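Local coordinates for protein 2-nitrobenzoate nitroreductase (Pseudomonas fluorescens, PDB 4Z85) that reduces the nitro group of 2-nitrobenzoate, probably with bound FMN as its cofactor, at residues A[86-91]-A[136-141]; A[125-130]-A[140-145]; A[27-32]-A[130-135]; A[94-99]-A[117-122]. All blocks are in the same frame, centred on the assembly; numbering follows the deposited sequence.

Contact 1. Residues A[86-91]-A[136-141]; sequences QFVVNM and PIAWEC
M91 reaches over to W139 where the packing of this strand pair is closest. Its methyl group lies over one face of the indole, with M91 CE 3.3 Å from W139 CE2. This is a CH-pi contact over the face of the six-membered ring. The M91 chain bends at chi2 (-51°), and its SD stands above the five-membered ring in a longer Met-aromatic contact. W139 NE1 is hydrogen-bonded to S21 OG of the second subunit. With an alanine here in place of W139, the M91 methyl is likely to lose its aromatic floor and S21 of that subunit its indole partner. Antiparallel backbone hydrogen bonds fix the register, among them W139 N to V89 O at 2.8 Å. The hydrogen-bonded pairs take turns with the non-hydrogen-bonded pairs V88-E140 and N90-A138. On the face that carries W139, C141 CB sits over the centre of the F87 ring, 4.1 Å from its centroid. On the other face V88 CG1 meets A138 CB at 3.8 Å. The contact is looser at Q86, which is partly exposed and whose side chain leads away to D128. Its backbone still makes a CA-H...O contact to C141 O. The side chains thus meet across the strands through apolar, sulfur and aromatic groups, while the polar ends of N90 and E140 bond to other parts of the chain. W139 carries the contact into the dimer interface.

Contact 2. Residues A[125-130]-A[140-145]; sequences TTIDVP and ECKLYK
The carboxylate of E140 is held by the chain at T125 and T126. Two consecutive backbone N-H groups each take one oxygen. T125 N is 2.9 Å from E140 OE2, and T126 N is 2.9 Å from E140 OE1. Both approach on the syn side, about 30° out of the carboxylate plane. The T126 hydroxyl gives a third bond, with T126 OG1 2.6 Å from E140 OE1 on its anti lone pair. OE1 therefore accepts twice. T126 OG1 lies between its own backbone N and carbonyl carbon (chi1 63°), which lets hydroxyl and N-H reach the same oxygen. Three donors on a buried carboxylate would probably favour its charged form. A glutamine in place of E140 would probably lose one acceptor oxygen and leave one of the two N-H groups of T125 and T126 without its mate. Next to this grip, I127 CD1 packs on the strand, 3.7 Å from C141 N and 3.9 Å from E140 CB. Further out, D128 N bonds to Q86 OE1, which links the loop to strand 86-90. H3 of the second subunit adds a weak bond to E140 OE2. The loop joins the short strands 121-122 and 131-132. It lies on barrel strands 137-150 and 86-90, where I127 touches Q86 and V88. T126 touches V161 and A162 of the next barrel strand, 153-165.

Contact 3. Residues A[27-32]-A[130-135]; sequences IALVTS and PRITDA
L29 is the first residue of 27-32 to meet 130-135. Its CD2 lies 3.5 Å from I132 CD1, and the two side chains cross at about a right angle. F119 touches both residues of the pair. V30 turns to the other face of the strand. T31 comes back to this one and uses both its branches. Its hydroxyl gives a hydrogen bond to a backbone carbonyl, with T31 OG1 2.9 Å from P130 O and the donor in the carbonyl plane. T31 OG1 is also hydrogen-bonded to N90 ND2. The methyl branch packs on the isoleucine, T31 CG2 lying 3.8 Å from I132 CG1. S32 turns away again. On the second segment, I132 to A135 form a type I turn, with A135 N 3.1 Å from I132 O. R131 points away from 27-32. Its NH1 is hydrogen-bonded to T133 O at 3.0 Å, in the guanidinium plane, which links its end to the turn. Strand 131-132 pairs with 121-122 in a small two-stranded sheet. The contact packs that sheet against strand 28-33 of the closed antiparallel barrel, the FMN-binding fold of the flavin reductase-like family.

Contact 4. Residues A[94-99]-A[117-122]; sequences ERIAER and VGFDLT
The turn that ends helix 113-117 packs here on helix 94-103, through V117, G118 and F119 against R99 and I96. G118 is the first residue past the helix, with positive phi (89°). Its carbonyl faces the arginine and takes a hydrogen bond, R99 NH1 to G118 O at 3.0 Å, close to the guanidinium plane. R99 NH2 bonds in the same plane to R95 O of its own helix, also at 3.0 Å, and makes a salt bridge to D134. These partners fix the rotation of the group. The chain of R99 bends at chi3 (-75°), which turns the guanidinium back beside its helix. F119 lies against one face of that guanidinium, the two planes 37° apart. The aliphatic part of R99 covers one face of the F119 ring, with R99 CB 3.3 Å from F119 CZ. I96 comes to the edge of the same ring, its CB 3.7 Å from F119 CE1. The arginine stem also touches V117, both at its CG2 and at its carbonyl, where R99 CG is 3.5 Å from V117 O. A water accepts from D120 N at 3.3 Å and weakly from R99 NH1. P209 of the second subunit packs on V117. After F119 the chain enters strand 121-122, which pairs with 131-132. Such a positive-phi glycine is typical of a helix C-terminus, here at a helix-to-strand turn.

Overall arrangement
Contacts 1 and 3 lie closest, about 6 Å apart centre to centre. N90 N to L29 O (2.8 Å) and V88 O to T31 N (2.9 Å) join strand 86-90 to strand 28-33 between them. The centre of contact 2 is about 8 Å from that of contact 1, and the two share E140 and C141. Contact 2 shares P130 with contact 3. The centres of contacts 3 and 4 are also about 8 Å apart, linked by a probable hydrogen bond from T133 N to D120 O (2.8 Å). Contacts 2 and 4 are the farthest apart, about 20 Å between centres. Contacts 1, 2 and 4 also touch the second subunit. Together they connect one side of the barrel, probably FMN-binding, to a helix, a hairpin and the dimer partner.

Contact 1. Residues A[86-91]-A[136-141]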
loop_
_atom_site.group_PDB
_atom_site.type_symbol
_atom_site.label_atom_id
_atom_site.label_comp_id
_atom_site.label_asym_id
_atom_site.label_seq_id
_atom_site.Cartn_x
_atom_site.Cartn_y
_atom_site.Cartn_z
ATOM N N GLN A 86 2.258 5.331 20.929
ATOM C CA GLN A 86 1.908 3.930 20.773
ATOM C C GLN A 86 0.596 3.807 20.032
ATOM O O GLN A 86 -0.259 4.687 20.145
ATOM C CB GLN A 86 1.755 3.225 22.121
ATOM C CG GLN A 86 2.858 3.409 23.115
ATOM C CD GLN A 86 2.591 2.614 24.375
ATOM O OE1 GLN A 86 1.448 2.247 24.658
ATOM N NE2 GLN A 86 3.637 2.332 25.128
ATOM N N PHE A 87 0.436 2.705 19.301
ATOM C CA PHE A 87 -0.856 2.389 18.678
ATOM C C PHE A 87 -0.838 0.987 18.107
ATOM O O PHE A 87 0.224 0.347 18.029
ATOM C CB PHE A 87 -1.229 3.407 17.586
ATOM C CG PHE A 87 -0.226 3.520 16.464
ATOM C CD1 PHE A 87 0.925 4.279 16.618
ATOM C CD2 PHE A 87 -0.460 2.905 15.238
ATOM C CE1 PHE A 87 1.841 4.405 15.584
ATOM C CE2 PHE A 87 0.447 3.032 14.198
ATOM C CZ PHE A 87 1.602 3.778 14.368
ATOM N N VAL A 88 -2.019 0.496 17.732
ATOM C CA VAL A 88 -2.101 -0.832 17.134
ATOM C C VAL A 88 -2.622 -0.732 15.719
ATOM O O VAL A 88 -3.610 -0.042 15.468
ATOM C CB VAL A 88 -3.016 -1.784 17.922
ATOM C CG1 VAL A 88 -3.281 -3.084 17.130
ATOM C CG2 VAL A 88 -2.404 -2.104 19.287
ATOM N N VAL A 89 -1.940 -1.413 14.805
ATOM C CA VAL A 89 -2.499 -1.619 13.472
ATOM C C VAL A 89 -3.208 -2.974 13.431
ATOM O O VAL A 89 -2.588 -4.017 13.523
ATOM C CB VAL A 89 -1.412 -1.553 12.376
ATOM C CG1 VAL A 89 -2.013 -1.913 11.012
ATOM C CG2 VAL A 89 -0.789 -0.164 12.332
ATOM N N ASN A 90 -4.523 -2.947 13.296
ATOM C CA ASN A 90 -5.307 -4.163 13.171
ATOM C C ASN A 90 -5.544 -4.427 11.709
ATOM O O ASN A 90 -6.013 -3.536 11.002
ATOM C CB ASN A 90 -6.660 -4.045 13.877
ATOM C CG ASN A 90 -6.526 -3.720 15.345
ATOM O OD1 ASN A 90 -6.366 -4.623 16.169
ATOM N ND2 ASN A 90 -6.584 -2.436 15.680
ATOM N N MET A 91 -5.206 -5.629 11.276
ATOM C CA MET A 91 -5.417 -6.031 9.888
ATOM C C MET A 91 -6.870 -6.453 9.729
ATOM O O MET A 91 -7.552 -6.758 10.714
ATOM C CB MET A 91 -4.465 -7.158 9.487
ATOM C CG MET A 91 -2.990 -6.807 9.673
ATOM S SD MET A 91 -2.561 -5.230 8.889
ATOM C CE MET A 91 -0.834 -5.150 9.308
ATOM N N PRO A 136 -7.623 -10.509 12.741
ATOM C CA PRO A 136 -6.856 -11.691 12.328
ATOM C C PRO A 136 -5.390 -11.593 12.732
ATOM O O PRO A 136 -4.777 -12.564 13.171
ATOM C CB PRO A 136 -7.010 -11.702 10.805
ATOM C CG PRO A 136 -7.336 -10.265 10.439
ATOM C CD PRO A 136 -8.128 -9.734 11.591
ATOM N N ILE A 137 -4.839 -10.400 12.550
ATOM C CA ILE A 137 -3.443 -10.097 12.832
ATOM C C ILE A 137 -3.420 -8.670 13.335
ATOM O O ILE A 137 -4.208 -7.846 12.880
ATOM C CB ILE A 137 -2.533 -10.238 11.579
ATOM C CG1 ILE A 137 -2.611 -11.650 10.974
ATOM C CG2 ILE A 137 -1.091 -9.901 11.919
ATOM C CD1 ILE A 137 -1.789 -11.813 9.705
ATOM N N ALA A 138 -2.535 -8.372 14.285
ATOM C CA ALA A 138 -2.364 -7.003 14.753
ATOM C C ALA A 138 -0.896 -6.695 14.970
ATOM O O ALA A 138 -0.131 -7.544 15.397
ATOM C CB ALA A 138 -3.156 -6.767 16.041
ATOM N N TRP A 139 -0.484 -5.486 14.625
ATOM C CA TRP A 139 0.856 -5.007 14.912
ATOM C C TRP A 139 0.796 -4.111 16.143
ATOM O O TRP A 139 0.039 -3.141 16.179
ATOM C CB TRP A 139 1.432 -4.205 13.738
ATOM C CG TRP A 139 1.708 -4.949 12.476
ATOM C CD1 TRP A 139 1.683 -6.303 12.277
ATOM C CD2 TRP A 139 2.069 -4.365 11.219
ATOM N NE1 TRP A 139 2.016 -6.593 10.973
ATOM C CE2 TRP A 139 2.263 -5.420 10.306
ATOM C CE3 TRP A 139 2.243 -3.042 10.776
ATOM C CZ2 TRP A 139 2.610 -5.197 8.971
ATOM C CZ3 TRP A 139 2.589 -2.825 9.462
ATOM C CH2 TRP A 139 2.771 -3.893 8.571
ATOM N N GLU A 140 1.580 -4.454 17.163
ATOM C CA GLU A 140 1.817 -3.572 18.294
ATOM C C GLU A 140 2.954 -2.631 17.912
ATOM O O GLU A 140 4.087 -3.083 17.634
ATOM C CB GLU A 140 2.157 -4.386 19.557
ATOM C CG GLU A 140 1.069 -5.414 19.909
ATOM C CD GLU A 140 1.342 -6.165 21.208
ATOM O OE1 GLU A 140 2.423 -5.959 21.801
ATOM O OE2 GLU A 140 0.468 -6.960 21.625
ATOM N N CYS A 141 2.625 -1.334 17.890
ATOM C CA CYS A 141 3.498 -0.317 17.317
ATOM C C CYS A 141 3.842 0.826 18.244
ATOM O O CYS A 141 3.040 1.245 19.092
ATOM C CB CYS A 141 2.860 0.284 16.067
ATOM S SG CYS A 141 2.309 -0.926 14.859
#

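Contact 2. Residues A[125-130]-A[140-145]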
loop_
_atom_site.group_PDB
_atom_site.type_symbol
_atom_site.label_atom_id
_atom_site.label_comp_id
_atom_site.label_asym_id
_atom_site.label_seq_id
_atom_site.Cartn_x
_atom_site.Cartn_y
_atom_site.Cartn_z
ATOM N N THR A 125 0.538 -6.802 24.524
ATOM C CA THR A 125 1.625 -7.309 25.363
ATOM C C THR A 125 2.732 -6.283 25.606
ATOM O O THR A 125 3.177 -6.094 26.743
ATOM C CB THR A 125 2.244 -8.574 24.735
ATOM O OG1 THR A 125 1.258 -9.612 24.696
ATOM C CG2 THR A 125 3.434 -9.054 25.539
ATOM N N THR A 126 3.172 -5.613 24.545
ATOM C CA THR A 126 4.314 -4.712 24.637
ATOM C C THR A 126 3.945 -3.244 24.801
ATOM O O THR A 126 4.819 -2.399 25.015
ATOM C CB THR A 126 5.201 -4.821 23.395
ATOM O OG1 THR A 126 4.449 -4.402 22.248
ATOM C CG2 THR A 126 5.677 -6.254 23.204
ATOM N N ILE A 127 2.663 -2.926 24.664
ATOM C CA ILE A 127 2.229 -1.539 24.738
ATOM C C ILE A 127 0.883 -1.449 25.439
ATOM O O ILE A 127 0.263 -2.467 25.737
ATOM C CB ILE A 127 2.110 -0.880 23.332
ATOM C CG1 ILE A 127 1.186 -1.705 22.432
ATOM C CG2 ILE A 127 3.472 -0.709 22.680
ATOM C CD1 ILE A 127 0.906 -1.041 21.103
ATOM N N ASP A 128 0.429 -0.228 25.685
ATOM C CA ASP A 128 -0.797 -0.005 26.448
ATOM C C ASP A 128 -2.057 -0.018 25.591
ATOM O O ASP A 128 -3.139 -0.357 26.071
ATOM C CB ASP A 128 -0.710 1.322 27.199
ATOM C CG ASP A 128 0.365 1.312 28.274
ATOM O OD1 ASP A 128 0.566 0.249 28.905
ATOM O OD2 ASP A 128 1.010 2.363 28.475
ATOM N N VAL A 129 -1.922 0.357 24.323
ATOM C CA VAL A 129 -3.075 0.396 23.428
ATOM C C VAL A 129 -3.509 -1.026 23.103
ATOM O O VAL A 129 -2.685 -1.864 22.757
ATOM C CB VAL A 129 -2.759 1.167 22.124
ATOM C CG1 VAL A 129 -3.986 1.219 21.212
ATOM C CG2 VAL A 129 -2.283 2.567 22.445
ATOM N N PRO A 130 -4.811 -1.311 23.240
ATOM C CA PRO A 130 -5.345 -2.645 22.980
ATOM C C PRO A 130 -5.597 -2.885 21.493
ATOM O O PRO A 130 -5.736 -1.925 20.734
ATOM C CB PRO A 130 -6.667 -2.635 23.741
ATOM C CG PRO A 130 -7.117 -1.233 23.628
ATOM C CD PRO A 130 -5.862 -0.390 23.707
ATOM N N GLU A 140 1.580 -4.454 17.163
ATOM C CA GLU A 140 1.817 -3.572 18.294
ATOM C C GLU A 140 2.954 -2.631 17.912
ATOM O O GLU A 140 4.087 -3.083 17.634
ATOM C CB GLU A 140 2.157 -4.386 19.557
ATOM C CG GLU A 140 1.069 -5.414 19.909
ATOM C CD GLU A 140 1.342 -6.165 21.208
ATOM O OE1 GLU A 140 2.423 -5.959 21.801
ATOM O OE2 GLU A 140 0.468 -6.960 21.625
ATOM N N CYS A 141 2.625 -1.334 17.890
ATOM C CA CYS A 141 3.498 -0.317 17.317
ATOM C C CYS A 141 3.842 0.826 18.244
ATOM O O CYS A 141 3.040 1.245 19.092
ATOM C CB CYS A 141 2.860 0.284 16.067
ATOM S SG CYS A 141 2.309 -0.926 14.859
ATOM N N LYS A 142 5.048 1.342 18.034
ATOM C CA LYS A 142 5.479 2.584 18.638
ATOM C C LYS A 142 5.688 3.619 17.553
ATOM O O LYS A 142 6.014 3.288 16.410
ATOM C CB LYS A 142 6.759 2.375 19.449
ATOM C CG LYS A 142 6.532 1.471 20.653
ATOM C CD LYS A 142 7.828 1.241 21.431
ATOM C CE LYS A 142 7.566 0.630 22.804
ATOM N NZ LYS A 142 8.849 0.410 23.559
ATOM N N LEU A 143 5.488 4.874 17.915
ATOM C CA LEU A 143 5.705 5.965 16.987
ATOM C C LEU A 143 7.179 6.105 16.677
ATOM O O LEU A 143 7.999 6.225 17.580
ATOM C CB LEU A 143 5.166 7.280 17.560
ATOM C CG LEU A 143 5.345 8.484 16.634
ATOM C CD1 LEU A 143 4.509 8.293 15.351
ATOM C CD2 LEU A 143 4.996 9.793 17.325
ATOM N N TYR A 144 7.519 6.084 15.399
ATOM C CA TYR A 144 8.879 6.356 14.990
ATOM C C TYR A 144 9.044 7.846 14.728
ATOM O O TYR A 144 9.933 8.504 15.288
ATOM C CB TYR A 144 9.225 5.558 13.749
ATOM C CG TYR A 144 10.694 5.552 13.416
ATOM C CD1 TYR A 144 11.559 4.666 14.055
ATOM C CD2 TYR A 144 11.227 6.435 12.486
ATOM C CE1 TYR A 144 12.901 4.634 13.741
ATOM C CE2 TYR A 144 12.573 6.418 12.175
ATOM C CZ TYR A 144 13.408 5.514 12.813
ATOM O OH TYR A 144 14.746 5.502 12.493
ATOM N N LYS A 145 8.183 8.385 13.867
ATOM C CA LYS A 145 8.281 9.812 13.550
ATOM C C LYS A 145 7.043 10.279 12.821
ATOM O O LYS A 145 6.467 9.526 12.052
ATOM C CB LYS A 145 9.508 10.091 12.681
ATOM C CG LYS A 145 9.532 11.444 12.004
ATOM C CD LYS A 145 10.913 12.054 12.061
ATOM C CE LYS A 145 11.672 11.788 10.787
ATOM N NZ LYS A 145 13.084 12.266 10.921
#

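Contact 3. Residues A[27-32]-A[130-135]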
loop_
_atom_site.group_PDB
_atom_site.type_symbol
_atom_site.label_atom_id
_atom_site.label_comp_id
_atom_site.label_asym_id
_atom_site.label_seq_id
_atom_site.Cartn_x
_atom_site.Cartn_y
_atom_site.Cartn_z
ATOM N N ILE A 27 -5.329 -2.268 4.363
ATOM C CA ILE A 27 -6.096 -1.427 5.290
ATOM C C ILE A 27 -5.540 -1.542 6.698
ATOM O O ILE A 27 -5.475 -2.629 7.272
ATOM C CB ILE A 27 -7.576 -1.812 5.294
ATOM C CG1 ILE A 27 -8.138 -1.735 3.870
ATOM C CG2 ILE A 27 -8.377 -0.862 6.202
ATOM C CD1 ILE A 27 -9.547 -2.341 3.746
ATOM N N ALA A 28 -5.123 -0.407 7.240
ATOM C CA ALA A 28 -4.685 -0.346 8.631
ATOM C C ALA A 28 -5.850 0.155 9.478
ATOM O O ALA A 28 -6.209 1.324 9.397
ATOM C CB ALA A 28 -3.470 0.578 8.783
ATOM N N LEU A 29 -6.450 -0.728 10.269
ATOM C CA LEU A 29 -7.492 -0.289 11.194
ATOM C C LEU A 29 -6.786 0.040 12.504
ATOM O O LEU A 29 -6.430 -0.843 13.260
ATOM C CB LEU A 29 -8.562 -1.371 11.356
ATOM C CG LEU A 29 -9.701 -1.110 12.342
ATOM C CD1 LEU A 29 -10.291 0.276 12.143
ATOM C CD2 LEU A 29 -10.752 -2.201 12.149
ATOM N N VAL A 30 -6.535 1.322 12.707
ATOM C CA VAL A 30 -5.707 1.799 13.812
ATOM C C VAL A 30 -6.542 1.982 15.065
ATOM O O VAL A 30 -7.524 2.738 15.049
ATOM C CB VAL A 30 -5.017 3.117 13.436
ATOM C CG1 VAL A 30 -4.187 3.667 14.602
ATOM C CG2 VAL A 30 -4.124 2.907 12.203
ATOM N N THR A 31 -6.156 1.284 16.131
ATOM C CA THR A 31 -6.684 1.596 17.457
ATOM C C THR A 31 -5.660 2.430 18.229
ATOM O O THR A 31 -4.442 2.192 18.150
ATOM C CB THR A 31 -7.064 0.329 18.266
ATOM O OG1 THR A 31 -6.041 -0.667 18.169
ATOM C CG2 THR A 31 -8.386 -0.250 17.763
ATOM N N SER A 32 -6.172 3.429 18.945
ATOM C CA SER A 32 -5.329 4.346 19.704
ATOM C C SER A 32 -6.077 4.760 20.971
ATOM O O SER A 32 -7.278 4.536 21.070
ATOM C CB SER A 32 -4.951 5.563 18.852
ATOM O OG SER A 32 -6.090 6.225 18.328
ATOM N N PRO A 130 -4.811 -1.311 23.240
ATOM C CA PRO A 130 -5.345 -2.645 22.980
ATOM C C PRO A 130 -5.597 -2.885 21.493
ATOM O O PRO A 130 -5.736 -1.925 20.734
ATOM C CB PRO A 130 -6.667 -2.635 23.741
ATOM C CG PRO A 130 -7.117 -1.233 23.628
ATOM C CD PRO A 130 -5.862 -0.390 23.707
ATOM N N ARG A 131 -5.650 -4.153 21.113
ATOM C CA ARG A 131 -6.034 -4.558 19.774
ATOM C C ARG A 131 -7.517 -4.881 19.750
ATOM O O ARG A 131 -8.148 -5.030 20.800
ATOM C CB ARG A 131 -5.237 -5.772 19.331
ATOM C CG ARG A 131 -5.623 -7.040 20.074
ATOM C CD ARG A 131 -4.951 -8.239 19.469
ATOM N NE ARG A 131 -5.149 -9.464 20.249
ATOM C CZ ARG A 131 -6.229 -10.238 20.175
ATOM N NH1 ARG A 131 -7.238 -9.909 19.377
ATOM N NH2 ARG A 131 -6.305 -11.340 20.911
ATOM N N ILE A 132 -8.068 -4.993 18.547
ATOM C CA ILE A 132 -9.449 -5.425 18.365
ATOM C C ILE A 132 -9.522 -6.929 18.570
ATOM O O ILE A 132 -8.710 -7.671 18.021
ATOM C CB ILE A 132 -9.959 -5.028 16.971
ATOM C CG1 ILE A 132 -10.210 -3.515 16.939
ATOM C CG2 ILE A 132 -11.215 -5.817 16.597
ATOM C CD1 ILE A 132 -10.386 -2.957 15.554
ATOM N N THR A 133 -10.472 -7.382 19.391
ATOM C CA THR A 133 -10.509 -8.790 19.768
ATOM C C THR A 133 -10.623 -9.697 18.542
ATOM O O THR A 133 -9.944 -10.715 18.454
ATOM C CB THR A 133 -11.676 -9.079 20.755
ATOM O OG1 THR A 133 -11.517 -8.268 21.922
ATOM C CG2 THR A 133 -11.676 -10.536 21.181
ATOM N N ASP A 134 -11.439 -9.301 17.570
ATOM C CA ASP A 134 -11.687 -10.165 16.420
ATOM C C ASP A 134 -10.653 -10.029 15.277
ATOM O O ASP A 134 -10.819 -10.652 14.227
ATOM C CB ASP A 134 -13.087 -9.896 15.854
ATOM C CG ASP A 134 -14.194 -10.568 16.646
ATOM O OD1 ASP A 134 -13.894 -11.426 17.503
ATOM O OD2 ASP A 134 -15.371 -10.235 16.389
ATOM N N ALA A 135 -9.599 -9.233 15.467
ATOM C CA ALA A 135 -8.634 -8.998 14.380
ATOM C C ALA A 135 -7.844 -10.254 14.043
ATOM O O ALA A 135 -7.430 -10.984 14.937
ATOM C CB ALA A 135 -7.675 -7.863 14.741
#

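Contact 4. Residues A[94-99]-A[117-122]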
loop_
_atom_site.group_PDB
_atom_site.type_symbol
_atom_site.label_atom_id
_atom_site.label_comp_id
_atom_site.label_asym_id
_atom_site.label_seq_id
_atom_site.Cartn_x
_atom_site.Cartn_y
_atom_site.Cartn_z
ATOM N N GLU A 94 -12.653 -10.788 6.751
ATOM C CA GLU A 94 -14.107 -10.873 6.740
ATOM C C GLU A 94 -14.739 -10.628 8.113
ATOM O O GLU A 94 -15.775 -9.956 8.222
ATOM C CB GLU A 94 -14.524 -12.249 6.213
ATOM C CG GLU A 94 -15.991 -12.360 5.913
ATOM C CD GLU A 94 -16.407 -13.781 5.584
ATOM O OE1 GLU A 94 -15.593 -14.514 4.986
ATOM O OE2 GLU A 94 -17.548 -14.166 5.935
ATOM N N ARG A 95 -14.100 -11.155 9.153
ATOM C CA ARG A 95 -14.660 -11.113 10.506
ATOM C C ARG A 95 -14.867 -9.694 11.039
ATOM O O ARG A 95 -15.756 -9.455 11.867
ATOM C CB ARG A 95 -13.762 -11.895 11.464
ATOM C CG ARG A 95 -14.313 -12.038 12.876
ATOM C CD ARG A 95 -13.448 -12.963 13.715
ATOM N NE ARG A 95 -13.538 -14.351 13.269
ATOM C CZ ARG A 95 -12.585 -14.984 12.596
ATOM N NH1 ARG A 95 -11.460 -14.355 12.292
ATOM N NH2 ARG A 95 -12.753 -16.246 12.225
ATOM N N ILE A 96 -14.052 -8.747 10.585
ATOM C CA ILE A 96 -14.195 -7.383 11.071
ATOM C C ILE A 96 -14.436 -6.340 9.989
ATOM O O ILE A 96 -14.460 -5.160 10.288
ATOM C CB ILE A 96 -12.967 -6.952 11.894
ATOM C CG1 ILE A 96 -11.703 -6.911 11.027
ATOM C CG2 ILE A 96 -12.767 -7.891 13.079
ATOM C CD1 ILE A 96 -10.534 -6.207 11.724
ATOM N N ALA A 97 -14.651 -6.768 8.748
ATOM C CA ALA A 97 -14.760 -5.820 7.637
ATOM C C ALA A 97 -15.896 -4.801 7.799
ATOM O O ALA A 97 -15.707 -3.590 7.591
ATOM C CB ALA A 97 -14.932 -6.585 6.327
ATOM N N GLU A 98 -17.091 -5.280 8.145
ATOM C CA GLU A 98 -18.220 -4.353 8.254
ATOM C C GLU A 98 -18.001 -3.288 9.338
ATOM O O GLU A 98 -18.210 -2.094 9.107
ATOM C CB GLU A 98 -19.523 -5.108 8.540
ATOM C CG GLU A 98 -20.717 -4.177 8.654
ATOM C CD GLU A 98 -20.994 -3.429 7.362
ATOM O OE1 GLU A 98 -21.097 -2.188 7.393
ATOM O OE2 GLU A 98 -21.108 -4.094 6.310
ATOM N N ARG A 99 -17.573 -3.733 10.515
ATOM C CA ARG A 99 -17.331 -2.811 11.608
ATOM C C ARG A 99 -16.183 -1.868 11.261
ATOM O O ARG A 99 -16.212 -0.686 11.596
ATOM C CB ARG A 99 -17.050 -3.582 12.896
ATOM C CG ARG A 99 -18.288 -4.272 13.458
ATOM C CD ARG A 99 -17.939 -5.162 14.638
ATOM N NE ARG A 99 -17.288 -6.399 14.227
ATOM C CZ ARG A 99 -16.752 -7.274 15.067
ATOM N NH1 ARG A 99 -16.793 -7.051 16.384
ATOM N NH2 ARG A 99 -16.165 -8.369 14.600
ATOM N N VAL A 117 -19.391 0.892 17.320
ATOM C CA VAL A 117 -19.566 -0.104 16.258
ATOM C C VAL A 117 -19.519 -1.549 16.764
ATOM O O VAL A 117 -19.784 -2.484 16.010
ATOM C CB VAL A 117 -18.504 0.069 15.134
ATOM C CG1 VAL A 117 -18.404 1.528 14.716
ATOM C CG2 VAL A 117 -17.141 -0.470 15.571
ATOM N N GLY A 118 -19.190 -1.742 18.036
ATOM C CA GLY A 118 -19.237 -3.074 18.611
ATOM C C GLY A 118 -17.962 -3.888 18.494
ATOM O O GLY A 118 -17.997 -5.108 18.315
ATOM N N PHE A 119 -16.823 -3.217 18.590
ATOM C CA PHE A 119 -15.554 -3.918 18.680
ATOM C C PHE A 119 -15.218 -4.198 20.141
ATOM O O PHE A 119 -15.155 -3.271 20.947
ATOM C CB PHE A 119 -14.423 -3.085 18.057
ATOM C CG PHE A 119 -14.250 -3.280 16.574
ATOM C CD1 PHE A 119 -14.312 -4.543 16.012
ATOM C CD2 PHE A 119 -14.001 -2.193 15.751
ATOM C CE1 PHE A 119 -14.121 -4.722 14.640
ATOM C CE2 PHE A 119 -13.827 -2.362 14.377
ATOM C CZ PHE A 119 -13.881 -3.627 13.832
ATOM N N ASP A 120 -14.984 -5.455 20.487
ATOM C CA ASP A 120 -14.372 -5.745 21.781
ATOM C C ASP A 120 -12.862 -5.547 21.675
ATOM O O ASP A 120 -12.284 -5.675 20.588
ATOM C CB ASP A 120 -14.700 -7.161 22.252
ATOM C CG ASP A 120 -16.156 -7.311 22.689
ATOM O OD1 ASP A 120 -16.664 -6.424 23.412
ATOM O OD2 ASP A 120 -16.793 -8.316 22.309
ATOM N N LEU A 121 -12.233 -5.222 22.801
ATOM C CA LEU A 121 -10.806 -4.925 22.828
ATOM C C LEU A 121 -10.045 -5.896 23.719
ATOM O O LEU A 121 -10.536 -6.321 24.772
ATOM C CB LEU A 121 -10.578 -3.486 23.290
ATOM C CG LEU A 121 -11.299 -2.429 22.455
ATOM C CD1 LEU A 121 -11.275 -1.080 23.145
ATOM C CD2 LEU A 121 -10.646 -2.331 21.076
ATOM N N THR A 122 -8.845 -6.254 23.277
ATOM C CA THR A 122 -7.975 -7.168 24.000
ATOM C C THR A 122 -6.645 -6.476 24.271
ATOM O O THR A 122 -6.064 -5.882 23.366
ATOM C CB THR A 122 -7.741 -8.469 23.212
ATOM O OG1 THR A 122 -8.964 -9.211 23.138
ATOM C CG2 THR A 122 -6.676 -9.320 23.878
HETATM O O HOH W 1 -14.020 -7.665 18.247
#